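Local coordinates for hydrolase (Thermococcus thioreducens, PDB 6IAH), which is a magnesium-dependent phosphatase of the haloacid dehalogenase superfamily with diverse substrate specificity, possibly including phosphoglycolate, at residues E16-A21 / T107-R112. Sequence-based numbering, arbitrary orientation.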
loop_
_atom_site.group_PDB
_atom_site.type_symbol
_atom_site.label_atom_id
_atom_site.label_comp_id
_atom_site.label_asym_id
_atom_site.label_seq_id
_atom_site.Cartn_x
_atom_site.Cartn_y
_atom_site.Cartn_z
ATOM N N GLU A 16 -8.780 -5.413 -0.631
ATOM C CA GLU A 16 -8.525 -5.195 -2.026
ATOM C C GLU A 16 -9.105 -3.836 -2.672
ATOM O O GLU A 16 -9.497 -3.856 -3.872
ATOM C CB GLU A 16 -8.806 -6.530 -2.745
ATOM C CG GLU A 16 -7.893 -7.650 -2.197
ATOM C CD GLU A 16 -8.249 -8.037 -0.728
ATOM O OE1 GLU A 16 -9.384 -8.535 -0.525
ATOM O OE2 GLU A 16 -7.453 -7.789 0.231
ATOM N N SER A 17 -9.135 -2.714 -1.858
ATOM C CA SER A 17 -9.683 -1.383 -2.218
ATOM C C SER A 17 -8.836 -0.884 -3.402
ATOM O O SER A 17 -9.370 -0.431 -4.381
ATOM C CB SER A 17 -9.555 -0.342 -1.112
ATOM O OG SER A 17 -8.168 -0.223 -0.702
ATOM N N TYR A 18 -7.503 -0.971 -3.276
ATOM C CA TYR A 18 -6.612 -0.561 -4.361
ATOM C C TYR A 18 -6.778 -1.424 -5.600
ATOM O O TYR A 18 -6.694 -0.919 -6.719
ATOM C CB TYR A 18 -5.167 -0.650 -3.941
ATOM C CG TYR A 18 -4.779 0.096 -2.656
ATOM C CD1 TYR A 18 -4.778 1.468 -2.575
ATOM C CD2 TYR A 18 -4.237 -0.623 -1.597
ATOM C CE1 TYR A 18 -4.335 2.122 -1.411
ATOM C CE2 TYR A 18 -3.801 0.006 -0.448
ATOM C CZ TYR A 18 -3.827 1.358 -0.348
ATOM O OH TYR A 18 -3.299 1.896 0.828
ATOM N N ASP A 19 -6.938 -2.723 -5.403
ATOM C CA ASP A 19 -7.138 -3.611 -6.527
ATOM C C ASP A 19 -8.397 -3.268 -7.308
ATOM O O ASP A 19 -8.368 -3.289 -8.514
ATOM C CB ASP A 19 -7.224 -5.064 -6.068
ATOM C CG ASP A 19 -5.884 -5.652 -5.611
ATOM O OD1 ASP A 19 -4.833 -4.983 -5.658
ATOM O OD2 ASP A 19 -5.900 -6.832 -5.244
ATOM N N GLU A 20 -9.504 -2.973 -6.632
ATOM C CA GLU A 20 -10.743 -2.601 -7.321
ATOM C C GLU A 20 -10.623 -1.195 -7.935
ATOM O O GLU A 20 -11.194 -0.937 -8.972
ATOM C CB GLU A 20 -11.949 -2.701 -6.382
ATOM C CG GLU A 20 -13.314 -2.413 -7.011
ATOM C CD GLU A 20 -13.897 -3.583 -7.787
ATOM O OE1 GLU A 20 -13.289 -4.672 -7.803
ATOM O OE2 GLU A 20 -14.960 -3.400 -8.402
ATOM N N ALA A 21 -9.861 -0.289 -7.330
ATOM C CA ALA A 21 -9.644 0.984 -7.969
ATOM C C ALA A 21 -8.850 0.856 -9.281
ATOM O O ALA A 21 -9.153 1.559 -10.263
ATOM C CB ALA A 21 -8.936 1.935 -6.982
ATOM N N THR A 107 -10.429 9.671 -8.382
ATOM C CA THR A 107 -11.881 9.760 -8.323
ATOM C C THR A 107 -12.489 8.456 -7.729
ATOM O O THR A 107 -13.313 8.530 -6.820
ATOM C CB THR A 107 -12.457 10.098 -9.722
ATOM O OG1 THR A 107 -11.927 11.375 -10.143
ATOM C CG2 THR A 107 -13.981 10.171 -9.691
ATOM N N PHE A 108 -12.024 7.300 -8.199
ATOM C CA PHE A 108 -12.549 5.994 -7.755
ATOM C C PHE A 108 -12.069 5.664 -6.309
ATOM O O PHE A 108 -12.855 5.184 -5.497
ATOM C CB PHE A 108 -12.130 4.858 -8.690
ATOM C CG PHE A 108 -12.924 4.769 -9.945
ATOM C CD1 PHE A 108 -14.318 4.686 -9.908
ATOM C CD2 PHE A 108 -12.295 4.712 -11.196
ATOM C CE1 PHE A 108 -15.048 4.588 -11.099
ATOM C CE2 PHE A 108 -13.020 4.624 -12.368
ATOM C CZ PHE A 108 -14.385 4.533 -12.324
ATOM N N TYR A 109 -10.805 5.970 -5.988
ATOM C CA TYR A 109 -10.239 5.548 -4.703
ATOM C C TYR A 109 -10.661 6.537 -3.597
ATOM O O TYR A 109 -11.125 6.099 -2.537
ATOM C CB TYR A 109 -8.689 5.379 -4.758
ATOM C CG TYR A 109 -8.139 4.951 -3.408
ATOM C CD1 TYR A 109 -8.328 3.658 -2.936
ATOM C CD2 TYR A 109 -7.499 5.882 -2.570
ATOM C CE1 TYR A 109 -7.876 3.256 -1.680
ATOM C CE2 TYR A 109 -7.035 5.503 -1.324
ATOM C CZ TYR A 109 -7.210 4.217 -0.880
ATOM O OH TYR A 109 -6.769 3.912 0.377
ATOM N N LEU A 110 -10.474 7.851 -3.849
ATOM C CA LEU A 110 -10.772 8.881 -2.909
ATOM C C LEU A 110 -12.225 9.405 -2.934
ATOM O O LEU A 110 -12.700 9.857 -1.906
ATOM C CB LEU A 110 -9.811 10.065 -3.064
ATOM C CG LEU A 110 -8.332 9.778 -2.820
ATOM C CD1 LEU A 110 -7.579 11.074 -3.049
ATOM C CD2 LEU A 110 -8.083 9.306 -1.392
ATOM N N GLY A 111 -12.897 9.377 -4.085
ATOM C CA GLY A 111 -14.269 9.850 -4.181
ATOM C C GLY A 111 -14.365 11.290 -3.783
ATOM O O GLY A 111 -13.527 12.101 -4.198
ATOM N N ARG A 112 -15.260 11.577 -2.831
ATOM C CA ARG A 112 -15.482 12.954 -2.418
ATOM C C ARG A 112 -14.318 13.561 -1.662
ATOM O O ARG A 112 -14.274 14.804 -1.533
ATOM C CB ARG A 112 -16.760 13.118 -1.616
ATOM C CG ARG A 112 -17.990 12.708 -2.409
ATOM C CD ARG A 112 -19.182 12.772 -1.496
ATOM N NE ARG A 112 -20.431 12.734 -2.243
ATOM C CZ ARG A 112 -21.632 12.656 -1.693
ATOM N NH1 ARG A 112 -21.741 12.555 -0.397
ATOM N NH2 ARG A 112 -22.706 12.638 -2.448
HETATM O O HOH W 1 -4.186 4.447 0.924
#
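Y109 meets A21 first through its CB, which lies 4.1 Å from A21 CB at the closest approach of the two backbones. From there the ring extends towards S17 and Y18, because chi1 of 180° sets CG beside the carbonyl carbon. S17 OG lies at the ring edge, in its plane, 3.6 Å from Y109 CE1; its hydrogen bond goes to E128 OE2. Y109 CZ packs 3.6 Å from Y18 CE1, and Y109 OH comes within 3.5 Å of the same Y18 CE1. The two ring planes are inclined by 18° with centroids 5.2 Å apart, so they are slid past each other and barely overlap. At the tip, one water donates to both hydroxyls, 2.7 Å from Y109 OH and in the plane of the Y18 ring at its edge. Y109 OH also hydrogen-bonds E128 OE2, and Y18 OH hydrogen-bonds D8 OD2, a magnesium ligand. A phenylalanine here would probably leave the water held by Y18 OH alone of the two tyrosines and take from E128 one of its two hydroxyl partners. Helices 17-32 and 100-110 bracket a largely helical, strandless insertion after the metal-binding loop that follows strand 2-5, consistent with a HAD phosphatase cap whose first and last helices pack together here.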